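Local coordinates for ubiquitin conjugating enzyme (Agrocybe aegerita, PDB 3WE5), which acts as a ubiquitin-conjugating (E2) enzyme, probably carrying ubiquitin as a thioester and passing it on to substrate proteins, at residues 71-76 against 99-104; 75-80 against 125-130; 86-91 against 119-124. All blocks are in the same frame, centred on the assembly; numbering follows the deposited sequence.

Contact 1 (71-76 against 99-104); sequences EAYTLQ and EAPVHP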
loop_
_atom_site.group_PDB
_atom_site.type_symbol
_atom_site.label_atom_id
_atom_site.label_comp_id
_atom_site.label_asym_id
_atom_site.label_seq_id
_atom_site.Cartn_x
_atom_site.Cartn_y
_atom_site.Cartn_z
ATOM N N GLU A 71 5.424 13.131 -17.671
ATOM C CA GLU A 71 4.549 13.858 -16.758
ATOM C C GLU A 71 5.383 14.636 -15.746
ATOM O O GLU A 71 6.473 14.192 -15.377
ATOM C CB GLU A 71 3.629 12.863 -16.056
ATOM C CG GLU A 71 2.983 11.913 -17.049
ATOM C CD GLU A 71 2.033 10.941 -16.403
ATOM O OE1 GLU A 71 2.384 10.389 -15.338
ATOM O OE2 GLU A 71 0.936 10.729 -16.964
ATOM N N ALA A 72 4.896 15.808 -15.329
ATOM C CA ALA A 72 5.565 16.592 -14.298
ATOM C C ALA A 72 4.621 16.788 -13.114
ATOM O O ALA A 72 3.490 17.257 -13.281
ATOM C CB ALA A 72 6.013 17.937 -14.840
ATOM N N TYR A 73 5.081 16.427 -11.922
ATOM C CA TYR A 73 4.250 16.551 -10.731
ATOM C C TYR A 73 4.810 17.649 -9.879
ATOM O O TYR A 73 6.007 17.855 -9.857
ATOM C CB TYR A 73 4.247 15.243 -9.942
ATOM C CG TYR A 73 3.651 14.131 -10.754
ATOM C CD1 TYR A 73 2.283 13.940 -10.766
ATOM C CD2 TYR A 73 4.453 13.298 -11.529
ATOM C CE1 TYR A 73 1.714 12.950 -11.508
ATOM C CE2 TYR A 73 3.879 12.281 -12.293
ATOM C CZ TYR A 73 2.505 12.126 -12.272
ATOM O OH TYR A 73 1.869 11.132 -13.000
ATOM N N THR A 74 3.941 18.332 -9.143
ATOM C CA THR A 74 4.412 19.407 -8.277
ATOM C C THR A 74 4.573 18.865 -6.865
ATOM O O THR A 74 3.654 18.250 -6.319
ATOM C CB THR A 74 3.418 20.573 -8.309
ATOM O OG1 THR A 74 3.404 21.117 -9.639
ATOM C CG2 THR A 74 3.812 21.666 -7.340
ATOM N N LEU A 75 5.753 19.101 -6.298
ATOM C CA LEU A 75 6.129 18.598 -4.964
ATOM C C LEU A 75 6.374 19.791 -4.049
ATOM O O LEU A 75 7.140 20.696 -4.385
ATOM C CB LEU A 75 7.402 17.752 -5.080
ATOM C CG LEU A 75 7.911 17.020 -3.832
ATOM C CD1 LEU A 75 6.883 15.968 -3.387
ATOM C CD2 LEU A 75 9.277 16.355 -4.115
ATOM N N GLN A 76 5.717 19.778 -2.886
ATOM C CA GLN A 76 5.812 20.882 -1.931
ATOM C C GLN A 76 6.602 20.446 -0.705
ATOM O O GLN A 76 6.408 19.334 -0.218
ATOM C CB GLN A 76 4.391 21.280 -1.529
ATOM C CG GLN A 76 4.263 22.390 -0.469
ATOM C CD GLN A 76 2.791 22.555 -0.093
ATOM O OE1 GLN A 76 2.033 23.176 -0.825
ATOM N NE2 GLN A 76 2.371 21.931 1.001
ATOM N N GLU A 99 -2.933 16.558 -9.890
ATOM C CA GLU A 99 -3.203 15.258 -9.303
ATOM C C GLU A 99 -1.909 14.640 -8.811
ATOM O O GLU A 99 -0.845 14.890 -9.377
ATOM C CB GLU A 99 -3.901 14.343 -10.315
ATOM C CG GLU A 99 -5.197 14.945 -10.885
ATOM C CD GLU A 99 -6.096 13.914 -11.556
ATOM O OE1 GLU A 99 -6.493 12.937 -10.883
ATOM O OE2 GLU A 99 -6.410 14.088 -12.756
ATOM N N ALA A 100 -1.993 13.838 -7.752
ATOM C CA ALA A 100 -0.806 13.142 -7.249
ATOM C C ALA A 100 -0.482 11.999 -8.182
ATOM O O ALA A 100 -1.381 11.453 -8.842
ATOM C CB ALA A 100 -1.044 12.615 -5.830
ATOM N N PRO A 101 0.795 11.618 -8.256
ATOM C CA PRO A 101 1.073 10.413 -9.044
ATOM C C PRO A 101 0.347 9.220 -8.417
ATOM O O PRO A 101 0.256 9.142 -7.183
ATOM C CB PRO A 101 2.589 10.245 -8.908
ATOM C CG PRO A 101 2.971 11.069 -7.690
ATOM C CD PRO A 101 2.008 12.192 -7.641
ATOM N N VAL A 102 -0.175 8.318 -9.246
ATOM C CA VAL A 102 -0.776 7.094 -8.726
ATOM C C VAL A 102 0.340 6.096 -8.457
ATOM O O VAL A 102 0.985 5.588 -9.385
ATOM C CB VAL A 102 -1.812 6.507 -9.693
ATOM C CG1 VAL A 102 -2.444 5.260 -9.090
ATOM C CG2 VAL A 102 -2.875 7.541 -9.987
ATOM N N HIS A 103 0.585 5.837 -7.175
ATOM C CA HIS A 103 1.740 5.078 -6.729
ATOM C C HIS A 103 1.411 4.488 -5.366
ATOM O O HIS A 103 0.692 5.115 -4.585
ATOM C CB HIS A 103 2.957 6.022 -6.611
ATOM C CG HIS A 103 4.224 5.327 -6.250
ATOM N ND1 HIS A 103 4.575 5.048 -4.945
ATOM C CD2 HIS A 103 5.230 4.845 -7.015
ATOM C CE1 HIS A 103 5.728 4.415 -4.926
ATOM N NE2 HIS A 103 6.157 4.292 -6.171
ATOM N N PRO A 104 1.915 3.275 -5.071
ATOM C CA PRO A 104 1.561 2.594 -3.813
ATOM C C PRO A 104 2.027 3.282 -2.533
ATOM O O PRO A 104 1.568 2.912 -1.451
ATOM C CB PRO A 104 2.274 1.237 -3.935
ATOM C CG PRO A 104 2.486 1.037 -5.386
ATOM C CD PRO A 104 2.723 2.406 -5.950
HETATM O O HOH W 1 -0.215 9.005 -12.079
#

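Contact 2 (75-80 against 125-130); sequences LQFRFD and LSVIAV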
loop_
_atom_site.group_PDB
_atom_site.type_symbol
_atom_site.label_atom_id
_atom_site.label_comp_id
_atom_site.label_asym_id
_atom_site.label_seq_id
_atom_site.Cartn_x
_atom_site.Cartn_y
_atom_site.Cartn_z
ATOM N N LEU A 75 5.753 19.101 -6.298
ATOM C CA LEU A 75 6.129 18.598 -4.964
ATOM C C LEU A 75 6.374 19.791 -4.049
ATOM O O LEU A 75 7.140 20.696 -4.385
ATOM C CB LEU A 75 7.402 17.752 -5.080
ATOM C CG LEU A 75 7.911 17.020 -3.832
ATOM C CD1 LEU A 75 6.883 15.968 -3.387
ATOM C CD2 LEU A 75 9.277 16.355 -4.115
ATOM N N GLN A 76 5.717 19.778 -2.886
ATOM C CA GLN A 76 5.812 20.882 -1.931
ATOM C C GLN A 76 6.602 20.446 -0.705
ATOM O O GLN A 76 6.408 19.334 -0.218
ATOM C CB GLN A 76 4.391 21.280 -1.529
ATOM C CG GLN A 76 4.263 22.390 -0.469
ATOM C CD GLN A 76 2.791 22.555 -0.093
ATOM O OE1 GLN A 76 2.033 23.176 -0.825
ATOM N NE2 GLN A 76 2.371 21.931 1.001
ATOM N N PHE A 77 7.517 21.306 -0.272
ATOM C CA PHE A 77 8.253 21.147 0.987
ATOM C C PHE A 77 7.792 22.227 1.942
ATOM O O PHE A 77 7.789 23.398 1.581
ATOM C CB PHE A 77 9.745 21.341 0.753
ATOM C CG PHE A 77 10.381 20.195 0.043
ATOM C CD1 PHE A 77 10.162 20.001 -1.301
ATOM C CD2 PHE A 77 11.201 19.308 0.732
ATOM C CE1 PHE A 77 10.758 18.902 -1.964
ATOM C CE2 PHE A 77 11.779 18.253 0.101
ATOM C CZ PHE A 77 11.550 18.030 -1.246
ATOM N N ARG A 78 7.433 21.843 3.162
ATOM C CA ARG A 78 7.230 22.832 4.230
ATOM C C ARG A 78 8.225 22.604 5.358
ATOM O O ARG A 78 8.450 21.450 5.763
ATOM C CB ARG A 78 5.785 22.759 4.750
ATOM C CG ARG A 78 4.788 23.435 3.831
ATOM C CD ARG A 78 3.394 23.477 4.437
ATOM N NE ARG A 78 2.753 22.173 4.370
ATOM C CZ ARG A 78 1.576 21.894 4.917
ATOM N NH1 ARG A 78 0.922 22.825 5.605
ATOM N NH2 ARG A 78 1.059 20.682 4.787
ATOM N N PHE A 79 8.817 23.687 5.855
ATOM C CA PHE A 79 9.895 23.623 6.866
ATOM C C PHE A 79 9.446 24.263 8.171
ATOM O O PHE A 79 8.914 25.379 8.158
ATOM C CB PHE A 79 11.159 24.353 6.371
ATOM C CG PHE A 79 11.572 23.970 4.958
ATOM C CD1 PHE A 79 12.209 22.755 4.726
ATOM C CD2 PHE A 79 11.308 24.808 3.888
ATOM C CE1 PHE A 79 12.554 22.363 3.418
ATOM C CE2 PHE A 79 11.689 24.440 2.581
ATOM C CZ PHE A 79 12.304 23.219 2.359
ATOM N N ASP A 80 9.645 23.582 9.296
ATOM C CA ASP A 80 9.373 24.250 10.584
ATOM C C ASP A 80 10.646 24.844 11.181
ATOM O O ASP A 80 11.712 24.779 10.569
ATOM C CB ASP A 80 8.616 23.331 11.557
ATOM C CG ASP A 80 9.430 22.126 12.004
ATOM O OD1 ASP A 80 10.665 22.224 12.120
ATOM O OD2 ASP A 80 8.833 21.062 12.262
ATOM N N LEU A 125 20.957 14.868 5.077
ATOM C CA LEU A 125 20.249 14.903 3.795
ATOM C C LEU A 125 19.929 16.343 3.434
ATOM O O LEU A 125 20.436 17.291 4.044
ATOM C CB LEU A 125 18.994 14.055 3.847
ATOM C CG LEU A 125 19.242 12.602 4.279
ATOM C CD1 LEU A 125 17.961 11.820 4.311
ATOM C CD2 LEU A 125 20.286 11.931 3.411
ATOM N N SER A 126 19.139 16.523 2.393
ATOM C CA SER A 126 18.868 17.866 1.898
ATOM C C SER A 126 17.577 17.809 1.132
ATOM O O SER A 126 17.047 16.739 0.862
ATOM C CB SER A 126 19.966 18.325 0.953
ATOM O OG SER A 126 20.047 17.474 -0.186
ATOM N N VAL A 127 17.050 18.974 0.785
ATOM C CA VAL A 127 15.841 19.015 -0.004
ATOM C C VAL A 127 16.032 18.286 -1.351
ATOM O O VAL A 127 15.161 17.501 -1.777
ATOM C CB VAL A 127 15.453 20.475 -0.246
ATOM C CG1 VAL A 127 14.302 20.529 -1.249
ATOM C CG2 VAL A 127 15.037 21.094 1.088
ATOM N N ILE A 128 17.148 18.557 -2.005
ATOM C CA ILE A 128 17.427 17.922 -3.304
ATOM C C ILE A 128 17.566 16.408 -3.155
ATOM O O ILE A 128 17.057 15.659 -3.979
ATOM C CB ILE A 128 18.645 18.544 -3.977
ATOM C CG1 ILE A 128 18.317 19.986 -4.357
ATOM C CG2 ILE A 128 19.044 17.744 -5.222
ATOM C CD1 ILE A 128 17.329 20.117 -5.536
ATOM N N ALA A 129 18.213 15.943 -2.089
ATOM C CA ALA A 129 18.229 14.486 -1.827
ATOM C C ALA A 129 16.845 13.873 -1.705
ATOM O O ALA A 129 16.593 12.784 -2.210
ATOM C CB ALA A 129 19.097 14.156 -0.565
ATOM N N VAL A 130 15.921 14.553 -1.041
ATOM C CA VAL A 130 14.565 14.077 -0.966
ATOM C C VAL A 130 13.929 14.023 -2.360
ATOM O O VAL A 130 13.235 13.059 -2.690
ATOM C CB VAL A 130 13.718 14.973 -0.041
ATOM C CG1 VAL A 130 12.251 14.541 -0.062
ATOM C CG2 VAL A 130 14.273 14.916 1.378
#

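Contact 3 (86-91 against 119-124); sequences SSPAVQ and SEWSPV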
loop_
_atom_site.group_PDB
_atom_site.type_symbol
_atom_site.label_atom_id
_atom_site.label_comp_id
_atom_site.label_asym_id
_atom_site.label_seq_id
_atom_site.Cartn_x
_atom_site.Cartn_y
_atom_site.Cartn_z
ATOM N N SER A 86 14.363 18.523 12.403
ATOM C CA SER A 86 13.072 17.985 11.991
ATOM C C SER A 86 13.061 17.774 10.485
ATOM O O SER A 86 13.682 18.542 9.741
ATOM C CB SER A 86 11.947 18.938 12.358
ATOM O OG SER A 86 12.260 20.236 11.907
ATOM N N SER A 87 12.356 16.739 10.051
ATOM C CA SER A 87 12.221 16.473 8.628
ATOM C C SER A 87 11.307 17.532 8.024
ATOM O O SER A 87 10.404 18.051 8.705
ATOM C CB SER A 87 11.587 15.100 8.429
ATOM O OG SER A 87 10.357 15.037 9.110
ATOM N N PRO A 88 11.517 17.850 6.736
ATOM C CA PRO A 88 10.512 18.660 6.043
ATOM C C PRO A 88 9.197 17.900 5.890
ATOM O O PRO A 88 9.184 16.668 5.797
ATOM C CB PRO A 88 11.145 18.889 4.660
ATOM C CG PRO A 88 12.006 17.644 4.441
ATOM C CD PRO A 88 12.543 17.301 5.824
ATOM N N ALA A 89 8.083 18.640 5.845
ATOM C CA ALA A 89 6.789 18.056 5.523
ATOM C C ALA A 89 6.678 18.102 4.007
ATOM O O ALA A 89 6.764 19.170 3.405
ATOM C CB ALA A 89 5.691 18.857 6.149
ATOM N N VAL A 90 6.546 16.944 3.388
ATOM C CA VAL A 90 6.638 16.859 1.929
ATOM C C VAL A 90 5.411 16.162 1.340
ATOM O O VAL A 90 5.015 15.081 1.794
ATOM C CB VAL A 90 7.915 16.076 1.542
ATOM C CG1 VAL A 90 8.060 16.018 0.012
ATOM C CG2 VAL A 90 9.144 16.716 2.141
ATOM N N GLN A 91 4.795 16.778 0.327
ATOM C CA GLN A 91 3.618 16.203 -0.303
ATOM C C GLN A 91 3.513 16.671 -1.753
ATOM O O GLN A 91 3.989 17.768 -2.113
ATOM C CB GLN A 91 2.357 16.584 0.481
ATOM C CG GLN A 91 2.084 18.076 0.491
ATOM C CD GLN A 91 1.362 18.519 1.756
ATOM O OE1 GLN A 91 1.992 18.918 2.738
ATOM N NE2 GLN A 91 0.036 18.452 1.736
ATOM N N SER A 119 11.384 7.923 9.858
ATOM C CA SER A 119 12.465 7.344 10.661
ATOM C C SER A 119 13.856 7.496 10.045
ATOM O O SER A 119 14.856 7.505 10.766
ATOM C CB SER A 119 12.195 5.853 10.870
ATOM O OG SER A 119 12.421 5.150 9.649
ATOM N N GLU A 120 13.938 7.580 8.720
ATOM C CA GLU A 120 15.240 7.672 8.075
ATOM C C GLU A 120 15.661 9.099 7.674
ATOM O O GLU A 120 16.705 9.292 7.040
ATOM C CB GLU A 120 15.304 6.700 6.901
ATOM C CG GLU A 120 14.780 5.330 7.301
ATOM C CD GLU A 120 15.620 4.191 6.785
ATOM O OE1 GLU A 120 16.206 3.468 7.619
ATOM O OE2 GLU A 120 15.681 4.003 5.552
ATOM N N TRP A 121 14.855 10.102 8.034
ATOM C CA TRP A 121 15.326 11.481 7.890
ATOM C C TRP A 121 16.601 11.678 8.709
ATOM O O TRP A 121 16.733 11.143 9.817
ATOM C CB TRP A 121 14.260 12.511 8.323
ATOM C CG TRP A 121 14.849 13.898 8.318
ATOM C CD1 TRP A 121 15.224 14.633 9.399
ATOM C CD2 TRP A 121 15.194 14.674 7.164
ATOM N NE1 TRP A 121 15.778 15.821 8.989
ATOM C CE2 TRP A 121 15.755 15.877 7.621
ATOM C CE3 TRP A 121 15.058 14.475 5.783
ATOM C CZ2 TRP A 121 16.209 16.877 6.749
ATOM C CZ3 TRP A 121 15.502 15.467 4.924
ATOM C CH2 TRP A 121 16.066 16.650 5.403
ATOM N N SER A 122 17.545 12.427 8.157
ATOM C CA SER A 122 18.724 12.869 8.902
ATOM C C SER A 122 19.065 14.258 8.417
ATOM O O SER A 122 18.837 14.563 7.257
ATOM C CB SER A 122 19.901 11.926 8.656
ATOM O OG SER A 122 21.122 12.502 9.114
ATOM N N PRO A 123 19.618 15.119 9.291
ATOM C CA PRO A 123 20.075 16.433 8.819
ATOM C C PRO A 123 21.195 16.334 7.771
ATOM O O PRO A 123 21.483 17.330 7.131
ATOM C CB PRO A 123 20.643 17.096 10.086
ATOM C CG PRO A 123 20.078 16.305 11.234
ATOM C CD PRO A 123 19.835 14.926 10.737
ATOM N N VAL A 124 21.822 15.165 7.614
ATOM C CA VAL A 124 22.847 15.022 6.583
ATOM C C VAL A 124 22.270 14.998 5.166
ATOM O O VAL A 124 23.017 15.125 4.193
ATOM C CB VAL A 124 23.736 13.765 6.805
ATOM C CG1 VAL A 124 24.352 13.795 8.239
ATOM C CG2 VAL A 124 22.977 12.485 6.541
#

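Contact 1 (71-76 against 99-104)
Tyr73, on the third strand of the E2 sheet, packs against Pro101, two residues ahead of the tripeptide His103-Pro104-His105 that takes the place of the family's His-Pro-Asn motif. The pyrrolidine lies over one face of the phenol: Pro101 CB is 3.9 Å from the centroid of the Tyr73 ring and 15° off its normal, which meets the geometry of a CH-pi contact. Pro101 CB is offset toward the rim, and Pro101 CD meets Tyr73 CD1 at 3.6 Å. At the ring edge, and in its plane, Glu99 O stands 3.6 Å from Tyr73 CD1. Tyr73 has CG anti to its carbonyl carbon (chi1 -63°), a rotation that sends the ring toward the loop and carries the hydroxyl past Pro101.

There Tyr73 OH donates to Glu71 OE1 at a short 2.5 Å, approaching from well above the carboxylate plane. It also accepts a hydrogen bond from a water, 3.1 Å from Tyr73 OH, and that water in turn accepts from the backbone N of Val102 at 2.9 Å. Two bonds therefore fix the hydroxyl, and the water is the polar link between the segments, which share no direct hydrogen bond. Pro101 also touches Leu138 of helix 127-140 and Phe92 of the neighbouring strand, and Tyr73 touches Phe92 as well. Further along, His103 is held at both ring nitrogens, by Met137 O and His105 N. Such packing of the loop onto the sheet, leading into a His-Pro-His sequence as in UBE2W, belongs to the UBC fold of E2 enzymes.

Contact 2 (75-80 against 125-130)
Val127 sets its two methyl branches against two different phenylalanines, Phe77 and Phe79, each presenting a different aspect of its ring. Val127 CG1 sits above the middle of the Phe77 ring, 3.7 Å from the centroid and 12° off the normal, a CH-pi contact over the face. Val127 CG2 instead comes to the edge of the second ring, near its plane, where it is 3.6 Å from Phe79 CE1; the two side chains cross at about a right angle. The division follows from the rotation about the valine CA-CB bond: CG1 is anti to the backbone N (chi1 172°), which leaves CG2 anti to the carbonyl carbon.

One helical turn on, Val130 attends to the rim of the same Phe77 ring. Its CB lies in the ring plane at the edge, 3.8 Å from Phe77 CE2, while Val130 CG1 reaches Phe77 CE2 at 3.7 Å along an oblique line. Phe77 is thus met by two valines in different directions, one over a face and one at the rim.

The helix start is defined by Ser126, the N-cap, whose OG accepts from Ala129 N at 3.1 Å with an N-H...O angle of 164°. Glu32 of helix 24-39 accepts from the N of Val127, taking up another amide of the first turn. Trp56 and Tyr83 meet the Phe79 ring edge-to-face, and Phe58 adjoins Phe77. These buried side chains fill the interface between the antiparallel sheet and the helix packed across it, the core architecture of the alpha/beta UBC fold.

Contact 3 (86-91 against 119-124)
Trp121 lies against CA and CB of Ser87 and the ring of Pro88, the last two residues of the Tyr-Pro-Ile-Ser-Ser-Pro run (83-88), a form of the tyrosine-proline signature that precedes the fourth strand in E2 enzymes. Along 119-124, Ser119 and Glu120 form the exposed approach, and the contact itself begins at Trp121. CG of this residue is anti to the backbone N (chi1 173°), a setting that swings the indole toward 86-88 and turns one face to it. Both rings of the indole are met on that face. Ser87 CA stands 3.5 Å from the centroid of the five-membered ring of Trp121, only 4° off the normal, and Ser87 CB is 3.5 Å from Trp121 CG. Pro88 CD stands 3.5 Å from the centroid of the six-membered ring of Trp121, 9° off the normal. The two CH-pi contacts lie side by side on one face of the indole, and the residues that make them come just before strand 89-92.

The polar edge is satisfied elsewhere: Trp121 NE1 donates to Pro84 O, earlier in the same signature run, while Ser86 O is merely nearby, 3.5 Å from Trp121 NE1 without forming a hydrogen bond. The indole is therefore tied to the signature run by a bond at its nitrogen as well as by the CH-pi contacts on its face. It also touches Val130 of helix 127-140.

Beyond the tryptophan, the CA-CB bond of Ser122 points away from 86-91, whereas Pro123 packs on Ile85, and Pro123 O accepts from Arg28 NH1 of helix 24-39. An ST turn shapes this exit: Val124 N donates to Ser122 OG over 3.1 Å.

In the fold
Contacts 1 and 2 both use strand 72-78, their segments overlapping at Leu75 and Gln76, with centres 15 Å apart. Contact 3 lies at the entry to the adjacent strand, which spans residues 89-92. Its centre is 7 Å from that of contact 2 and 19 Å from that of contact 1. Backbone pairing joins the strands, with Gln76 N 2.8 Å from Gln91 O, and Phe77 CD2 packs at 3.6 Å on Val90 CG2. Contact 3 is nested within the loop closed by contact 2; Asp80 OD1 and Ser86 OG, 2.6 Å apart, tie them. The loop between 104 and 119, which probably bears the thioester-forming cysteine as in other E2s, runs from contact 1 to contact 3.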